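Local structure of methyltransferase-like protein (4PNE) at residues 95-100 and 117-122; 106-111 and 144-149. The protein catalyses a [4+2] cycloaddition in spinosyn biosynthesis, on a fold resembling SAM-dependent methyltransferases that here holds S-adenosyl-L-homocysteine. One frame throughout, in Å; residues are numbered along the deposited sequence.

Contact 1 of 2, residues 95-100 and 117-122; sequences RLLDVG and QITGIT. With SAH (S-adenosyl-L-homocysteine), chain C.
The Arg95 guanidinium meets Thr119 OG1 at its edge, with the hydroxyl oxygen close to the guanidinium plane. Two nitrogens share that oxygen, both weakly: Arg95 NH1 lies 3.3 Å and Arg95 NE 3.5 Å from Thr119 OG1. The Arg95 chain is extended from CG to NE, which carries the flat group far enough along the sheet to meet a residue two places beyond its bridge partner, Gln117. Thr119 presents OG1 because its chi1 of -60° sets the hydroxyl beside its own backbone N, while CG2 lies on the other branch and packs 4.0 Å from Leu97 CD1. That same Leu97 CD1 also touches Ile121 CG2 at 4.1 Å, so one leucine methyl bridges two residues of the neighbouring strand. These groups share a face of the sheet with Val99, and Tyr156 lies against Thr119 and Ile121 there.

The backbones run parallel, paired from Arg95-Gln117 to Val99-Ile121. This is the first beta-alpha-beta crossover of a Rossmann-like methyltransferase sheet, with helix 105-113 as the connection. The helix covers the other face, where Leu96 CD2 and Ile118 CG2 lie side by side at 4.0 Å and Ala107 packs on Asp98 and Ile118. Leu96 and Asp98 each donate through their backbone N and accept through their backbone O, and the straightest bond is Ile121 N to Asp98 O, 2.9 Å at 176°.

Toward the C-terminal ends the weak bond from Gly100 N to Ile121 O is bent to 126°. Here both segments meet the bound S-adenosyl-L-homocysteine: its amino N donates to Gly100 O at 2.7 Å, and its ribose O2' donates to Thr122 OG1 at 2.8 Å. Ser124 N and Gln127 OE1 are also hydrogen-bonded to Thr122 OG1.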
# COMPACT_ATOMS: atom_id res chain seq x y z
N ARG A 95 -6.10 1.26 -18.17
CA ARG A 95 -6.69 1.93 -17.03
C ARG A 95 -6.36 1.09 -15.81
O ARG A 95 -6.59 -0.11 -15.83
CB ARG A 95 -8.21 2.12 -17.18
CG ARG A 95 -8.76 3.18 -16.25
CD ARG A 95 -10.26 3.32 -16.33
NE ARG A 95 -10.73 4.17 -15.24
CZ ARG A 95 -12.00 4.26 -14.85
NH1 ARG A 95 -12.32 5.05 -13.84
NH2 ARG A 95 -12.94 3.55 -15.47
N LEU A 96 -5.82 1.72 -14.78
CA LEU A 96 -5.34 1.06 -13.58
C LEU A 96 -6.01 1.65 -12.32
O LEU A 96 -6.07 2.88 -12.20
CB LEU A 96 -3.81 1.21 -13.49
CG LEU A 96 -3.14 0.38 -12.41
CD1 LEU A 96 -1.81 -0.16 -12.91
CD2 LEU A 96 -2.95 1.24 -11.20
N LEU A 97 -6.53 0.80 -11.44
CA LEU A 97 -7.08 1.25 -10.15
C LEU A 97 -6.02 1.07 -9.05
O LEU A 97 -5.60 -0.05 -8.79
CB LEU A 97 -8.34 0.46 -9.80
CG LEU A 97 -9.07 0.78 -8.50
CD1 LEU A 97 -9.65 2.15 -8.57
CD2 LEU A 97 -10.11 -0.29 -8.21
N ASP A 98 -5.61 2.17 -8.44
CA ASP A 98 -4.66 2.18 -7.33
C ASP A 98 -5.47 2.18 -6.01
O ASP A 98 -5.99 3.20 -5.57
CB ASP A 98 -3.72 3.41 -7.52
CG ASP A 98 -2.62 3.51 -6.47
OD1 ASP A 98 -2.46 2.57 -5.68
OD2 ASP A 98 -1.93 4.56 -6.45
N VAL A 99 -5.61 1.01 -5.42
CA VAL A 99 -6.50 0.77 -4.30
C VAL A 99 -5.76 1.14 -3.02
O VAL A 99 -4.85 0.44 -2.61
CB VAL A 99 -6.94 -0.67 -4.23
CG1 VAL A 99 -7.85 -0.88 -3.00
CG2 VAL A 99 -7.67 -1.04 -5.50
N GLY A 100 -6.10 2.26 -2.43
CA GLY A 100 -5.36 2.75 -1.28
C GLY A 100 -4.10 3.48 -1.70
O GLY A 100 -3.00 3.04 -1.42
N GLN A 117 -3.88 5.59 -17.67
CA GLN A 117 -4.81 6.32 -16.82
C GLN A 117 -4.91 5.60 -15.48
O GLN A 117 -5.28 4.42 -15.43
CB GLN A 117 -6.18 6.46 -17.48
CG GLN A 117 -6.25 7.56 -18.55
CD GLN A 117 -5.79 7.06 -19.91
OE1 GLN A 117 -6.55 6.45 -20.64
NE2 GLN A 117 -4.53 7.32 -20.25
N ILE A 118 -4.52 6.28 -14.41
CA ILE A 118 -4.60 5.75 -13.06
C ILE A 118 -5.69 6.47 -12.31
O ILE A 118 -5.71 7.70 -12.26
CB ILE A 118 -3.29 5.89 -12.31
CG1 ILE A 118 -2.15 5.25 -13.08
CG2 ILE A 118 -3.43 5.23 -10.95
CD1 ILE A 118 -0.75 5.45 -12.45
N THR A 119 -6.60 5.68 -11.76
CA THR A 119 -7.61 6.11 -10.81
C THR A 119 -7.09 5.71 -9.44
O THR A 119 -7.05 4.54 -9.14
CB THR A 119 -8.97 5.43 -11.09
OG1 THR A 119 -9.42 5.77 -12.43
CG2 THR A 119 -10.03 5.86 -10.08
N GLY A 120 -6.71 6.67 -8.59
CA GLY A 120 -6.22 6.38 -7.25
C GLY A 120 -7.29 6.63 -6.23
O GLY A 120 -7.89 7.70 -6.24
N ILE A 121 -7.57 5.67 -5.36
CA ILE A 121 -8.57 5.84 -4.33
C ILE A 121 -7.99 5.68 -2.94
O ILE A 121 -7.09 4.87 -2.71
CB ILE A 121 -9.75 4.86 -4.49
CG1 ILE A 121 -9.29 3.40 -4.41
CG2 ILE A 121 -10.42 5.09 -5.83
CD1 ILE A 121 -10.46 2.40 -4.31
N THR A 122 -8.48 6.50 -2.02
CA THR A 122 -8.07 6.43 -0.63
C THR A 122 -9.25 6.86 0.23
O THR A 122 -10.15 7.51 -0.25
CB THR A 122 -6.86 7.30 -0.35
OG1 THR A 122 -6.63 7.31 1.07
CG2 THR A 122 -7.07 8.72 -0.86
N SAH C . -0.40 2.42 -1.79
CA SAH C . 0.12 3.62 -1.13
CB SAH C . -0.36 3.82 0.30
CG SAH C . -0.36 2.64 1.24
SD SAH C . -0.79 3.15 2.91
C SAH C . 1.63 3.59 -1.17
O SAH C . 2.25 4.62 -0.96
OXT SAH C . 2.20 2.56 -1.51
C5' SAH C . -2.46 2.45 2.94
C4' SAH C . -3.46 3.20 2.07
O4' SAH C . -4.67 2.45 1.98
C3' SAH C . -3.87 4.56 2.61
O3' SAH C . -3.82 5.45 1.52
C2' SAH C . -5.28 4.34 3.13
O2' SAH C . -6.13 5.49 3.17
C1' SAH C . -5.78 3.29 2.14
N9 SAH C . -6.97 2.57 2.63
C8 SAH C . -7.21 1.97 3.83
N7 SAH C . -8.46 1.47 3.85
C5 SAH C . -9.04 1.77 2.67
C6 SAH C . -10.30 1.54 2.15
N6 SAH C . -11.22 0.88 2.84
N1 SAH C . -10.58 1.96 0.90
C2 SAH C . -9.65 2.63 0.14
N3 SAH C . -8.42 2.91 0.66
C4 SAH C . -8.12 2.46 1.90

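Contact 2 of 2, residues 106-111 and 144-149; sequences PALRVA and VDFSCV. With SAH (S-adenosyl-L-homocysteine), chain C.
Val144 meets the helix through both of its methyls, in purely apolar contacts. Its chi1 of -168° swings CG1 and CG2 to different parts of the helical surface: Val144 CG1 reaches Ala107 CB at 4.1 Å, whereas Val144 CG2 touches Leu108 CD2 at 4.2 Å and comes close to Ala111. The last pair, Ala111 CB to Val144 CG2, is modelled at 3.2 Å; that is shorter than usual for two methyl carbons, and its exact length is doubtful. Ala107 and Ala111 stand one helical turn apart, joined by the bond from Ala111 N to Ala107 O, so that both methyls face Val144.

The aromatic contacts involve Phe146. Leu108 CG sits at the ring edge, near the ring plane, 4.4 Å from Phe146 CZ, and Ala107 CB approaches obliquely, 4.4 Å from Phe146 CE1. Helix 125-138 also packs here, with Ala131 on Phe146 and Cys134 on Leu108.

Backbone geometry places the two elements almost antiparallel, at 164°. They form a helix-on-sheet layer of the methyltransferase-like fold, the strand lying at the sheet margin.

Ligand contacts are made by the N-terminal end of the helical segment and the C-terminal end of the strand segment. Pro106 CG is 3.5 Å from the carboxylate O of S-adenosyl-L-homocysteine, and Val149 O is 3.3 Å from its adenine C2.

Among polar ties, Arg109 is salt-bridged to Asp82, whereas Ala111 O accepts a hydrogen bond from Arg143, just before the strand. Between the two segments themselves carbon meets carbon alone, so this interface probably rests on shape and burial, with Arg143 adding a directional bond beside it.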
# COMPACT_ATOMS: atom_id res chain seq x y z
N PRO A 106 3.51 6.88 -5.56
CA PRO A 106 3.81 5.79 -6.47
C PRO A 106 3.04 5.90 -7.80
O PRO A 106 3.61 5.63 -8.85
CB PRO A 106 3.38 4.56 -5.66
CG PRO A 106 3.51 4.98 -4.24
CD PRO A 106 2.99 6.39 -4.28
N ALA A 107 1.77 6.29 -7.75
CA ALA A 107 1.01 6.47 -8.99
C ALA A 107 1.66 7.51 -9.89
O ALA A 107 1.76 7.33 -11.09
CB ALA A 107 -0.40 6.85 -8.70
N LEU A 108 2.08 8.63 -9.31
CA LEU A 108 2.68 9.68 -10.09
C LEU A 108 4.04 9.29 -10.61
O LEU A 108 4.44 9.73 -11.68
CB LEU A 108 2.77 10.98 -9.26
CG LEU A 108 1.40 11.58 -9.01
CD1 LEU A 108 1.40 12.57 -7.86
CD2 LEU A 108 0.85 12.24 -10.27
N ARG A 109 4.77 8.45 -9.88
CA ARG A 109 6.05 7.96 -10.37
C ARG A 109 5.88 7.16 -11.66
O ARG A 109 6.64 7.33 -12.64
CB ARG A 109 6.75 7.11 -9.31
CG ARG A 109 8.05 6.46 -9.78
CD ARG A 109 8.78 5.78 -8.62
NE ARG A 109 9.94 5.09 -9.14
CZ ARG A 109 11.10 5.69 -9.39
NH1 ARG A 109 11.27 6.99 -9.10
NH2 ARG A 109 12.11 4.99 -9.87
N VAL A 110 4.90 6.29 -11.65
CA VAL A 110 4.61 5.41 -12.78
C VAL A 110 4.00 6.22 -13.93
O VAL A 110 4.35 5.99 -15.07
CB VAL A 110 3.67 4.25 -12.34
CG1 VAL A 110 3.25 3.40 -13.53
CG2 VAL A 110 4.35 3.37 -11.36
N ALA A 111 3.16 7.19 -13.61
CA ALA A 111 2.50 7.99 -14.64
C ALA A 111 3.51 8.88 -15.37
O ALA A 111 3.26 9.28 -16.50
CB ALA A 111 1.41 8.82 -14.04
N VAL A 144 -3.47 10.88 -14.16
CA VAL A 144 -3.80 10.37 -12.84
C VAL A 144 -4.85 11.24 -12.20
O VAL A 144 -4.71 12.47 -12.21
CB VAL A 144 -2.54 10.31 -11.94
CG1 VAL A 144 -2.81 9.51 -10.69
CG2 VAL A 144 -1.37 9.71 -12.71
N ASP A 145 -5.87 10.63 -11.63
CA ASP A 145 -6.80 11.36 -10.77
C ASP A 145 -7.10 10.57 -9.49
O ASP A 145 -6.94 9.34 -9.40
CB ASP A 145 -8.09 11.69 -11.50
CG ASP A 145 -8.97 10.51 -11.65
OD1 ASP A 145 -8.47 9.48 -12.15
OD2 ASP A 145 -10.15 10.60 -11.27
N PHE A 146 -7.51 11.31 -8.48
CA PHE A 146 -7.65 10.81 -7.14
C PHE A 146 -9.00 11.11 -6.58
O PHE A 146 -9.52 12.21 -6.79
CB PHE A 146 -6.58 11.42 -6.26
CG PHE A 146 -5.20 11.13 -6.72
CD1 PHE A 146 -4.61 9.91 -6.46
CD2 PHE A 146 -4.48 12.06 -7.46
CE1 PHE A 146 -3.34 9.64 -6.91
CE2 PHE A 146 -3.22 11.78 -7.90
CZ PHE A 146 -2.64 10.56 -7.62
N SER A 147 -9.55 10.15 -5.85
CA SER A 147 -10.83 10.29 -5.20
C SER A 147 -10.93 9.60 -3.87
O SER A 147 -10.19 8.64 -3.58
CB SER A 147 -11.95 9.79 -6.11
OG SER A 147 -11.73 8.46 -6.49
N CYS A 148 -11.87 10.07 -3.06
CA CYS A 148 -12.15 9.49 -1.76
C CYS A 148 -13.21 8.42 -1.92
O CYS A 148 -14.40 8.73 -1.97
CB CYS A 148 -12.63 10.55 -0.78
SG CYS A 148 -12.65 9.99 0.93
N VAL A 149 -12.75 7.18 -1.96
CA VAL A 149 -13.55 6.02 -2.29
C VAL A 149 -13.14 4.88 -1.38
O VAL A 149 -11.94 4.64 -1.16
CB VAL A 149 -13.36 5.61 -3.78
CG1 VAL A 149 -13.99 4.26 -4.09
CG2 VAL A 149 -13.90 6.67 -4.70
N SAH C . -0.40 2.42 -1.79
CA SAH C . 0.12 3.62 -1.13
CB SAH C . -0.36 3.82 0.30
CG SAH C . -0.36 2.64 1.24
SD SAH C . -0.79 3.15 2.91
C SAH C . 1.63 3.59 -1.17
O SAH C . 2.25 4.62 -0.96
OXT SAH C . 2.20 2.56 -1.51
C5' SAH C . -2.46 2.45 2.94
C4' SAH C . -3.46 3.20 2.07
O4' SAH C . -4.67 2.45 1.98
C3' SAH C . -3.87 4.56 2.61
O3' SAH C . -3.82 5.45 1.52
C2' SAH C . -5.28 4.34 3.13
O2' SAH C . -6.13 5.49 3.17
C1' SAH C . -5.78 3.29 2.14
N9 SAH C . -6.97 2.57 2.63
C8 SAH C . -7.21 1.97 3.83
N7 SAH C . -8.46 1.47 3.85
C5 SAH C . -9.04 1.77 2.67
C6 SAH C . -10.30 1.54 2.15
N6 SAH C . -11.22 0.88 2.84
N1 SAH C . -10.58 1.96 0.90
C2 SAH C . -9.65 2.63 0.14
N3 SAH C . -8.42 2.91 0.66
C4 SAH C . -8.12 2.46 1.90

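From the N terminus, strand 95-99 leads into helix 105-113 and then strand 117-122, whose pairing in contact 1 closes a loop of 16 residues. Contact 2 starts inside that loop, on the helix, and closes a longer one of 32 residues that takes in strand 117-122 and helix 125-138 before reaching strand 144-148. The two loops therefore cross rather than nest. Strand 117-122 joins them in the sheet: probable hydrogen bonds run from Gly120 N to Asp145 O and from Ser147 N to Gly120 O. Together the contacts tie three neighbouring parallel strands to one covering helix, and both border S-adenosyl-L-homocysteine.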